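PDB 2QZU: putative sulfatase yidJ from Bacteroides fragilis, which probably acts as an arylsulfatase, a calcium-dependent hydrolase of the sulfatase family, although its natural substrate is not established. Local coordinates for residues A[144-149]-A[173-178]; A[97-102]-A[152-157]; A[178-183]-A[195-200]. All blocks are in the same frame, centred on the assembly; numbering follows the deposited sequence.

Contact 1 of 3, residues A[144-149]-A[173-178]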
loop_
_atom_site.group_PDB
_atom_site.type_symbol
_atom_site.label_atom_id
_atom_site.label_comp_id
_atom_site.label_asym_id
_atom_site.label_seq_id
_atom_site.Cartn_x
_atom_site.Cartn_y
_atom_site.Cartn_z
ATOM N N ASP A 144 -0.347 -11.125 16.488
ATOM C CA ASP A 144 0.695 -10.517 15.668
ATOM C C ASP A 144 0.562 -10.444 14.143
ATOM O O ASP A 144 1.347 -11.060 13.419
ATOM C CB ASP A 144 2.038 -11.167 16.037
ATOM C CG ASP A 144 3.230 -10.422 15.469
ATOM O OD1 ASP A 144 3.209 -9.174 15.478
ATOM O OD2 ASP A 144 4.194 -11.086 15.029
ATOM N N THR A 145 -0.424 -9.692 13.655
ATOM C CA THR A 145 -0.582 -9.489 12.211
ATOM C C THR A 145 -0.447 -7.987 11.968
ATOM O O THR A 145 -0.667 -7.188 12.880
ATOM C CB THR A 145 -1.940 -10.000 11.665
ATOM O OG1 THR A 145 -3.013 -9.451 12.431
ATOM C CG2 THR A 145 -1.985 -11.523 11.712
ATOM N N TYR A 146 -0.086 -7.603 10.746
ATOM C CA TYR A 146 0.141 -6.194 10.424
ATOM C C TYR A 146 -0.977 -5.216 10.779
ATOM O O TYR A 146 -0.701 -4.088 11.197
ATOM C CB TYR A 146 0.490 -6.031 8.938
ATOM C CG TYR A 146 -0.718 -5.983 8.038
ATOM C CD1 TYR A 146 -1.343 -7.155 7.621
ATOM C CD2 TYR A 146 -1.287 -4.761 7.674
ATOM C CE1 TYR A 146 -2.510 -7.114 6.873
ATOM C CE2 TYR A 146 -2.453 -4.708 6.933
ATOM C CZ TYR A 146 -3.062 -5.895 6.539
ATOM O OH TYR A 146 -4.250 -5.873 5.858
ATOM N N ASN A 147 -2.232 -5.631 10.610
ATOM C CA ASN A 147 -3.356 -4.747 10.899
ATOM C C ASN A 147 -3.712 -4.627 12.377
ATOM O O ASN A 147 -4.777 -4.120 12.729
ATOM C CB ASN A 147 -4.585 -5.158 10.076
ATOM C CG ASN A 147 -4.966 -6.626 10.244
ATOM O OD1 ASN A 147 -4.181 -7.446 10.721
ATOM N ND2 ASN A 147 -6.183 -6.963 9.826
ATOM N N ASN A 148 -2.810 -5.089 13.236
ATOM C CA ASN A 148 -3.012 -5.002 14.677
ATOM C C ASN A 148 -1.919 -4.146 15.302
ATOM O O ASN A 148 -1.846 -4.001 16.523
ATOM C CB ASN A 148 -3.020 -6.392 15.308
ATOM C CG ASN A 148 -4.357 -7.085 15.159
ATOM O OD1 ASN A 148 -5.283 -6.552 14.536
ATOM N ND2 ASN A 148 -4.472 -8.273 15.732
ATOM N N ARG A 149 -1.066 -3.586 14.449
ATOM C CA ARG A 149 0.012 -2.710 14.893
ATOM C C ARG A 149 -0.514 -1.279 14.821
ATOM O O ARG A 149 -1.236 -0.922 13.888
ATOM C CB ARG A 149 1.234 -2.839 13.978
ATOM C CG ARG A 149 1.917 -4.199 13.982
ATOM C CD ARG A 149 2.464 -4.557 15.359
ATOM N NE ARG A 149 3.177 -5.834 15.349
ATOM C CZ ARG A 149 4.482 -5.966 15.126
ATOM N NH1 ARG A 149 5.233 -4.897 14.896
ATOM N NH2 ARG A 149 5.040 -7.171 15.131
ATOM N N GLY A 173 -9.960 -13.186 11.267
ATOM C CA GLY A 173 -10.850 -12.068 11.553
ATOM C C GLY A 173 -10.929 -11.220 10.299
ATOM O O GLY A 173 -11.932 -11.233 9.589
ATOM N N THR A 174 -9.872 -10.456 10.044
ATOM C CA THR A 174 -9.767 -9.661 8.827
ATOM C C THR A 174 -8.278 -9.456 8.582
ATOM O O THR A 174 -7.489 -9.394 9.525
ATOM C CB THR A 174 -10.545 -8.315 8.902
ATOM O OG1 THR A 174 -10.681 -7.784 7.573
ATOM C CG2 THR A 174 -9.837 -7.307 9.788
ATOM N N TYR A 175 -7.894 -9.390 7.310
ATOM C CA TYR A 175 -6.490 -9.265 6.906
ATOM C C TYR A 175 -6.563 -9.063 5.398
ATOM O O TYR A 175 -7.186 -9.871 4.700
ATOM C CB TYR A 175 -5.771 -10.572 7.236
ATOM C CG TYR A 175 -4.322 -10.654 6.821
ATOM C CD1 TYR A 175 -3.297 -10.304 7.703
ATOM C CD2 TYR A 175 -3.973 -11.144 5.565
ATOM C CE1 TYR A 175 -1.956 -10.452 7.338
ATOM C CE2 TYR A 175 -2.648 -11.289 5.194
ATOM C CZ TYR A 175 -1.646 -10.949 6.080
ATOM O OH TYR A 175 -0.336 -11.144 5.710
ATOM N N ASP A 176 -5.896 -8.029 4.888
ATOM C CA ASP A 176 -6.016 -7.706 3.472
ATOM C C ASP A 176 -4.835 -7.830 2.523
ATOM O O ASP A 176 -4.911 -7.346 1.394
ATOM C CB ASP A 176 -6.620 -6.304 3.342
ATOM C CG ASP A 176 -7.845 -6.116 4.225
ATOM O OD1 ASP A 176 -8.604 -7.090 4.395
ATOM O OD2 ASP A 176 -8.059 -5.001 4.748
ATOM N N TYR A 177 -3.749 -8.464 2.962
ATOM C CA TYR A 177 -2.607 -8.660 2.075
ATOM C C TYR A 177 -2.880 -10.020 1.422
ATOM O O TYR A 177 -2.392 -11.055 1.875
ATOM C CB TYR A 177 -1.300 -8.693 2.873
ATOM C CG TYR A 177 -0.080 -8.777 1.989
ATOM C CD1 TYR A 177 0.345 -7.670 1.251
ATOM C CD2 TYR A 177 0.609 -9.977 1.840
ATOM C CE1 TYR A 177 1.428 -7.762 0.378
ATOM C CE2 TYR A 177 1.691 -10.082 0.973
ATOM C CZ TYR A 177 2.093 -8.973 0.243
ATOM O OH TYR A 177 3.148 -9.087 -0.633
ATOM N N HIS A 178 -3.679 -9.994 0.356
ATOM C CA HIS A 178 -4.111 -11.198 -0.361
ATOM C C HIS A 178 -3.044 -12.161 -0.868
ATOM O O HIS A 178 -3.312 -13.358 -1.012
ATOM C CB HIS A 178 -4.990 -10.797 -1.545
ATOM C CG HIS A 178 -6.100 -9.863 -1.183
ATOM N ND1 HIS A 178 -6.443 -8.779 -1.965
ATOM C CD2 HIS A 178 -6.956 -9.856 -0.134
ATOM C CE1 HIS A 178 -7.460 -8.146 -1.411
ATOM N NE2 HIS A 178 -7.793 -8.778 -0.300
HETATM O O HOH W 1 -5.886 -4.132 6.486
#

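Contact 2 of 3, residues A[97-102]-A[152-157]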
loop_
_atom_site.group_PDB
_atom_site.type_symbol
_atom_site.label_atom_id
_atom_site.label_comp_id
_atom_site.label_asym_id
_atom_site.label_seq_id
_atom_site.Cartn_x
_atom_site.Cartn_y
_atom_site.Cartn_z
ATOM N N ASN A 97 -17.748 -1.844 12.415
ATOM C CA ASN A 97 -16.744 -2.874 12.155
ATOM C C ASN A 97 -16.141 -3.327 13.470
ATOM O O ASN A 97 -16.041 -2.548 14.421
ATOM C CB ASN A 97 -15.602 -2.334 11.284
ATOM C CG ASN A 97 -15.928 -2.353 9.804
ATOM O OD1 ASN A 97 -15.585 -1.423 9.076
ATOM N ND2 ASN A 97 -16.581 -3.415 9.353
ATOM N N CYS A 98 -15.736 -4.589 13.523
ATOM C CA CYS A 98 -15.096 -5.101 14.717
ATOM C C CYS A 98 -13.647 -4.646 14.638
ATOM O O CYS A 98 -12.975 -4.847 13.625
ATOM C CB CYS A 98 -15.163 -6.629 14.765
ATOM S SG CYS A 98 -16.843 -7.280 14.934
ATOM N N ASN A 99 -13.196 -3.987 15.698
ATOM C CA ASN A 99 -11.828 -3.505 15.820
ATOM C C ASN A 99 -11.696 -3.013 17.255
ATOM O O ASN A 99 -12.685 -2.971 17.991
ATOM C CB ASN A 99 -11.520 -2.378 14.812
ATOM C CG ASN A 99 -12.451 -1.180 14.951
ATOM O OD1 ASN A 99 -12.696 -0.691 16.049
ATOM N ND2 ASN A 99 -12.963 -0.694 13.822
ATOM N N SER A 100 -10.489 -2.642 17.662
ATOM C CA SER A 100 -10.281 -2.193 19.034
ATOM C C SER A 100 -11.001 -0.900 19.410
ATOM O O SER A 100 -11.190 -0.621 20.593
ATOM C CB SER A 100 -8.782 -2.065 19.323
ATOM O OG SER A 100 -8.164 -1.150 18.446
ATOM N N GLU A 101 -11.405 -0.113 18.418
ATOM C CA GLU A 101 -12.111 1.136 18.689
ATOM C C GLU A 101 -13.553 0.863 19.123
ATOM O O GLU A 101 -14.091 1.548 19.991
ATOM C CB GLU A 101 -12.114 2.030 17.442
ATOM C CG GLU A 101 -12.889 3.331 17.606
ATOM C CD GLU A 101 -12.878 4.188 16.350
ATOM O OE1 GLU A 101 -13.437 3.755 15.319
ATOM O OE2 GLU A 101 -12.305 5.297 16.395
ATOM N N THR A 102 -14.173 -0.147 18.519
ATOM C CA THR A 102 -15.556 -0.483 18.840
ATOM C C THR A 102 -15.687 -1.563 19.908
ATOM O O THR A 102 -16.769 -1.768 20.459
ATOM C CB THR A 102 -16.310 -0.951 17.583
ATOM O OG1 THR A 102 -15.708 -2.154 17.087
ATOM C CG2 THR A 102 -16.253 0.119 16.502
ATOM N N VAL A 152 -5.093 1.286 16.318
ATOM C CA VAL A 152 -6.280 0.439 16.227
ATOM C C VAL A 152 -6.022 -0.946 15.628
ATOM O O VAL A 152 -5.457 -1.064 14.536
ATOM C CB VAL A 152 -7.380 1.142 15.390
ATOM C CG1 VAL A 152 -8.618 0.266 15.309
ATOM C CG2 VAL A 152 -7.718 2.500 16.012
ATOM N N ALA A 153 -6.454 -1.981 16.349
ATOM C CA ALA A 153 -6.300 -3.376 15.921
ATOM C C ALA A 153 -7.603 -3.866 15.297
ATOM O O ALA A 153 -8.690 -3.515 15.763
ATOM C CB ALA A 153 -5.928 -4.254 17.110
ATOM N N TRP A 154 -7.490 -4.700 14.265
ATOM C CA TRP A 154 -8.664 -5.197 13.550
ATOM C C TRP A 154 -8.858 -6.707 13.505
ATOM O O TRP A 154 -9.970 -7.186 13.285
ATOM C CB TRP A 154 -8.628 -4.699 12.100
ATOM C CG TRP A 154 -8.871 -3.239 11.939
ATOM C CD1 TRP A 154 -8.061 -2.221 12.348
ATOM C CD2 TRP A 154 -10.028 -2.629 11.361
ATOM N NE1 TRP A 154 -8.644 -1.009 12.063
ATOM C CE2 TRP A 154 -9.856 -1.231 11.457
ATOM C CE3 TRP A 154 -11.200 -3.128 10.771
ATOM C CZ2 TRP A 154 -10.808 -0.321 10.987
ATOM C CZ3 TRP A 154 -12.150 -2.224 10.303
ATOM C CH2 TRP A 154 -11.947 -0.837 10.415
ATOM N N ASN A 155 -7.781 -7.455 13.705
ATOM C CA ASN A 155 -7.845 -8.902 13.601
ATOM C C ASN A 155 -7.842 -9.614 14.946
ATOM O O ASN A 155 -7.102 -9.250 15.858
ATOM C CB ASN A 155 -6.684 -9.361 12.713
ATOM C CG ASN A 155 -6.705 -10.845 12.421
ATOM O OD1 ASN A 155 -7.743 -11.425 12.103
ATOM N ND2 ASN A 155 -5.539 -11.466 12.509
ATOM N N GLU A 156 -8.696 -10.625 15.065
ATOM C CA GLU A 156 -8.802 -11.391 16.298
ATOM C C GLU A 156 -9.154 -12.851 16.003
ATOM O O GLU A 156 -9.737 -13.166 14.967
ATOM C CB GLU A 156 -9.857 -10.756 17.212
ATOM C CG GLU A 156 -10.038 -11.451 18.558
ATOM C CD GLU A 156 -8.732 -11.590 19.330
ATOM O OE1 GLU A 156 -8.169 -10.559 19.757
ATOM O OE2 GLU A 156 -8.266 -12.736 19.506
ATOM N N TRP A 157 -8.776 -13.733 16.917
ATOM C CA TRP A 157 -9.033 -15.164 16.800
ATOM C C TRP A 157 -10.468 -15.468 17.215
ATOM O O TRP A 157 -11.046 -14.756 18.037
ATOM C CB TRP A 157 -8.061 -15.914 17.726
ATOM C CG TRP A 157 -8.203 -17.419 17.767
ATOM C CD1 TRP A 157 -8.113 -18.285 16.712
ATOM C CD2 TRP A 157 -8.373 -18.233 18.936
ATOM N NE1 TRP A 157 -8.212 -19.584 17.151
ATOM C CE2 TRP A 157 -8.371 -19.581 18.513
ATOM C CE3 TRP A 157 -8.524 -17.954 20.303
ATOM C CZ2 TRP A 157 -8.516 -20.650 19.406
ATOM C CZ3 TRP A 157 -8.669 -19.016 21.192
ATOM C CH2 TRP A 157 -8.664 -20.348 20.738
#

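Contact 3 of 3, residues A[178-183]-A[195-200]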
loop_
_atom_site.group_PDB
_atom_site.type_symbol
_atom_site.label_atom_id
_atom_site.label_comp_id
_atom_site.label_asym_id
_atom_site.label_seq_id
_atom_site.Cartn_x
_atom_site.Cartn_y
_atom_site.Cartn_z
ATOM N N HIS A 178 -3.679 -9.994 0.356
ATOM C CA HIS A 178 -4.111 -11.198 -0.361
ATOM C C HIS A 178 -3.044 -12.161 -0.868
ATOM O O HIS A 178 -3.312 -13.358 -1.012
ATOM C CB HIS A 178 -4.990 -10.797 -1.545
ATOM C CG HIS A 178 -6.100 -9.863 -1.183
ATOM N ND1 HIS A 178 -6.443 -8.779 -1.965
ATOM C CD2 HIS A 178 -6.956 -9.856 -0.134
ATOM C CE1 HIS A 178 -7.460 -8.146 -1.411
ATOM N NE2 HIS A 178 -7.793 -8.778 -0.300
ATOM N N LEU A 179 -1.850 -11.646 -1.146
ATOM C CA LEU A 179 -0.760 -12.469 -1.668
ATOM C C LEU A 179 -0.101 -13.378 -0.631
ATOM O O LEU A 179 0.621 -14.308 -0.987
ATOM C CB LEU A 179 0.299 -11.577 -2.321
ATOM C CG LEU A 179 -0.202 -10.677 -3.457
ATOM C CD1 LEU A 179 0.921 -9.771 -3.937
ATOM C CD2 LEU A 179 -0.730 -11.532 -4.593
ATOM N N LYS A 180 -0.334 -13.099 0.648
ATOM C CA LYS A 180 0.208 -13.924 1.723
ATOM C C LYS A 180 -0.770 -13.877 2.891
ATOM O O LYS A 180 -0.473 -13.320 3.946
ATOM C CB LYS A 180 1.581 -13.418 2.173
ATOM C CG LYS A 180 2.273 -14.368 3.150
ATOM C CD LYS A 180 3.544 -13.764 3.740
ATOM C CE LYS A 180 4.214 -14.737 4.703
ATOM N NZ LYS A 180 5.400 -14.148 5.389
ATOM N N PRO A 181 -1.961 -14.471 2.714
ATOM C CA PRO A 181 -3.001 -14.499 3.746
ATOM C C PRO A 181 -2.629 -15.384 4.925
ATOM O O PRO A 181 -1.720 -16.206 4.830
ATOM C CB PRO A 181 -4.211 -15.033 2.990
ATOM C CG PRO A 181 -3.585 -16.022 2.054
ATOM C CD PRO A 181 -2.376 -15.251 1.534
HETATM N N MSE A 182 -3.319 -15.196 6.046
HETATM C CA MSE A 182 -3.080 -16.024 7.219
HETATM C C MSE A 182 -4.396 -16.641 7.663
HETATM O O MSE A 182 -5.478 -16.123 7.360
HETATM C CB MSE A 182 -2.427 -15.220 8.356
HETATM C CG MSE A 182 -2.996 -13.844 8.604
HETATM SE SE MSE A 182 -4.667 -13.888 9.550
HETATM C CE MSE A 182 -4.851 -12.024 9.960
ATOM N N TYR A 183 -4.296 -17.758 8.374
ATOM C CA TYR A 183 -5.467 -18.487 8.831
ATOM C C TYR A 183 -5.183 -19.230 10.119
ATOM O O TYR A 183 -4.028 -19.421 10.512
ATOM C CB TYR A 183 -5.868 -19.549 7.796
ATOM C CG TYR A 183 -6.142 -19.029 6.410
ATOM C CD1 TYR A 183 -7.424 -18.628 6.036
ATOM C CD2 TYR A 183 -5.111 -18.902 5.480
ATOM C CE1 TYR A 183 -7.674 -18.109 4.769
ATOM C CE2 TYR A 183 -5.345 -18.379 4.215
ATOM C CZ TYR A 183 -6.626 -17.983 3.864
ATOM O OH TYR A 183 -6.853 -17.442 2.623
ATOM N N TYR A 195 0.765 -18.546 7.796
ATOM C CA TYR A 195 0.689 -17.806 6.546
ATOM C C TYR A 195 0.786 -18.788 5.383
ATOM O O TYR A 195 1.395 -19.854 5.509
ATOM C CB TYR A 195 1.839 -16.801 6.452
ATOM C CG TYR A 195 1.706 -15.604 7.361
ATOM C CD1 TYR A 195 0.859 -14.543 7.033
ATOM C CD2 TYR A 195 2.428 -15.530 8.555
ATOM C CE1 TYR A 195 0.735 -13.440 7.871
ATOM C CE2 TYR A 195 2.310 -14.430 9.399
ATOM C CZ TYR A 195 1.463 -13.392 9.052
ATOM O OH TYR A 195 1.345 -12.310 9.890
ATOM N N VAL A 196 0.179 -18.423 4.260
ATOM C CA VAL A 196 0.199 -19.238 3.053
ATOM C C VAL A 196 0.750 -18.393 1.899
ATOM O O VAL A 196 0.347 -17.247 1.717
ATOM C CB VAL A 196 -1.225 -19.717 2.681
ATOM C CG1 VAL A 196 -1.178 -20.544 1.412
ATOM C CG2 VAL A 196 -1.818 -20.529 3.827
ATOM N N ASN A 197 1.674 -18.959 1.125
ATOM C CA ASN A 197 2.262 -18.246 -0.006
ATOM C C ASN A 197 1.462 -18.555 -1.266
ATOM O O ASN A 197 1.958 -19.171 -2.207
ATOM C CB ASN A 197 3.727 -18.661 -0.187
ATOM C CG ASN A 197 4.631 -18.118 0.912
ATOM O OD1 ASN A 197 5.753 -18.588 1.097
ATOM N ND2 ASN A 197 4.150 -17.111 1.638
ATOM N N GLN A 198 0.209 -18.117 -1.263
ATOM C CA GLN A 198 -0.707 -18.333 -2.374
ATOM C C GLN A 198 -1.810 -17.288 -2.257
ATOM O O GLN A 198 -2.114 -16.834 -1.155
ATOM C CB GLN A 198 -1.292 -19.747 -2.287
ATOM C CG GLN A 198 -2.357 -20.072 -3.316
ATOM C CD GLN A 198 -2.646 -21.562 -3.401
ATOM O OE1 GLN A 198 -2.753 -22.246 -2.383
ATOM N NE2 GLN A 198 -2.774 -22.072 -4.621
ATOM N N TRP A 199 -2.402 -16.905 -3.385
ATOM C CA TRP A 199 -3.464 -15.902 -3.363
ATOM C C TRP A 199 -4.635 -16.449 -2.549
ATOM O O TRP A 199 -5.032 -17.598 -2.720
ATOM C CB TRP A 199 -3.901 -15.566 -4.798
ATOM C CG TRP A 199 -4.748 -14.317 -4.914
ATOM C CD1 TRP A 199 -4.507 -13.099 -4.332
ATOM C CD2 TRP A 199 -5.935 -14.156 -5.698
ATOM N NE1 TRP A 199 -5.473 -12.192 -4.709
ATOM C CE2 TRP A 199 -6.363 -12.815 -5.548
ATOM C CE3 TRP A 199 -6.681 -15.016 -6.518
ATOM C CZ2 TRP A 199 -7.504 -12.312 -6.186
ATOM C CZ3 TRP A 199 -7.818 -14.515 -7.156
ATOM C CH2 TRP A 199 -8.217 -13.176 -6.984
ATOM N N GLY A 200 -5.174 -15.621 -1.659
ATOM C CA GLY A 200 -6.274 -16.037 -0.805
ATOM C C GLY A 200 -7.346 -16.906 -1.439
ATOM O O GLY A 200 -7.550 -18.042 -1.004
#

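Contact 1 of 3, residues A[144-149]-A[173-178]
Tyr146, in the short 3-10 turn 146-148, meets Tyr175 in the loop that leaves strand 168-172, one of the edge strands of the large mixed sheet in this sulfatase fold. The rings form an offset edge-to-face pair: centroids lie 5.0 Å apart, planes are 72° apart, and the CD1-CE1 edge of Tyr146 points at the face of Tyr175, with Tyr146 CE1 3.4 Å from Tyr175 CD1. The same Tyr146 ring presents its hydroxyl to the backbone, where Asp176 N donates to Tyr146 OH at 2.9 Å, close to the ring plane. At 2.5 Å from Tyr146 OH, shorter than usual, a modelled water appears to accept from the hydroxyl and to donate to Asp176 OD2. Lys24 of the second subunit bonds to Tyr146 O. Next along the chain, Asn147 CG stands between its backbone N and carbonyl carbon (chi1 54°), which carries the amide to the second loop. Asn147 ND2 donates to Thr174 O over 2.8 Å; the acceptor lies in the amide plane, while the donor sits well above the carbonyl plane. Thr145 OG1 gives its proton to Asn147 OD1 at 2.9 Å, which helps fix the amide's rotation. The Tyr175 hydroxyl bonds to Lys180 O. Around the pair, Thr145 and Tyr175 pack on Met182 of strand 182-183 and Tyr195 of strand 194-195.

Contact 2 of 3, residues A[97-102]-A[152-157]
Ser100 and Ala153 lock two irregular loops of the sulfatase domain together through a pair of hydrogen bonds, next to an Asx motif headed by Asn99. Ser100 N donates to Ala153 O at 2.8 Å, in the carbonyl plane, and Ala153 N donates back to Ser100 OG, also at 2.8 Å and at a fairly straight 160°. The serine hydroxyl can reach that N-H because OG sits between its own backbone N and carbonyl carbon (chi1 59°). Both backbone polar groups of Ala153 are therefore satisfied by one residue.

Within 97-102 the turn has its own bonds. Asn99 OD1 accepts from Thr102 N at 2.9 Å and, weakly, from Glu101 N, while Thr102 OG1 gives its proton to Asn97 O at 2.7 Å. Cys98 is met from outside: its N bonds to Ser77 OG and its O to His134 NE2. Glu101 OE1 bonds to Ala21 N of the second subunit, so the turn also takes part in the dimer contact. On the other loop, Glu156 OE2 accepts from Trp157 N and forms a salt bridge with Arg190, and Glu156 OE1 bonds to Tyr139 N.

The apolar part centres on Trp154. Asn99 CB makes a CH-pi contact, 3.9 Å from the centroid of the five-membered ring and 13° off its normal. The amide continues over the same face, Asn99 ND2 standing 3.6 Å from Trp154 CH2, its plane steeply inclined to the indole. Farther along the ring system, Asn97 CB touches Trp154 CZ3 at 3.6 Å. Separately, the Val152 CG1 methyl packs against the serine hydroxyl, 3.5 Å from Ser100 OG.

Contact 3 of 3, residues A[178-183]-A[195-200]
Pro181 and Val196 join the two arms of a small antiparallel hairpin, strands 182-183 and 194-195, just before helix 200-213 begins. Val196 N donates to Pro181 O at 3.0 Å, and farther out Gly200 N, in the first turn of the helix, donates to His178 O, also at 3.0 Å. Between these two backbone bonds the chain 196-200 bends, with Asn197 at the centre of an inverse gamma turn, and the proline ring fills the inside of the bend: Pro181 CD touches Gln198 O at 3.1 Å, and Pro181 CG packs on Gly200 CA at 3.9 Å.

Outward from this plug, larger groups fit the flanks. Trp199, at the N-cap position, has CG anti to its backbone N (chi1 -166°), which swings the indole back to His178 and Leu179; His178 CB lies by NE1, whose hydrogen bond goes to Leu237 O, and Leu179 CD2 rests near CD1. Val196 CG2 meets the Tyr183 ring at CD2, 4.0 Å away, while the phenol's hydroxyl bonds to Glu204 of the helix.

Met182, a selenomethionine, pairs with Tyr195 as a non-hydrogen-bonded antiparallel bridge, and both side chains rise on the same face of the sheet. There Met182 CB contacts Tyr195 CD1 at 3.6 Å, so the ring leans on the base of the selenomethionine side chain. Lys180 extends along the other arm, its CG passing beside Asn197 ND2 and its CE reaching Tyr195 CB at 3.6 Å. At the end of that chain, Lys180 NZ stands over the face of the Tyr195 ring in a cation-pi contact, 4.8 Å from the centroid and 23° off the normal.

Contact 1 lies between the others: its centre is about 10 Å from that of contact 2 and about 11 Å from that of contact 3, whose own centres are about 20 Å apart. Contacts 1 and 2 meet at Asn148 OD1, which probably accepts from Asn155 N (2.8 Å) and Trp154 N (2.9 Å). Contacts 1 and 3 share His178, and Tyr175 OH packs at 3.3 Å on Tyr195 CE1. The probable active site, judged from Ser76, lies next to contact 2, where Asn97 touches that serine; it is unmodified here but predicted to become 3-oxoalanine, the catalytic formylglycine of sulfatases. All three contacts reach the second subunit, contact 3 through Leu179 alone, packing on that chain's Lys373.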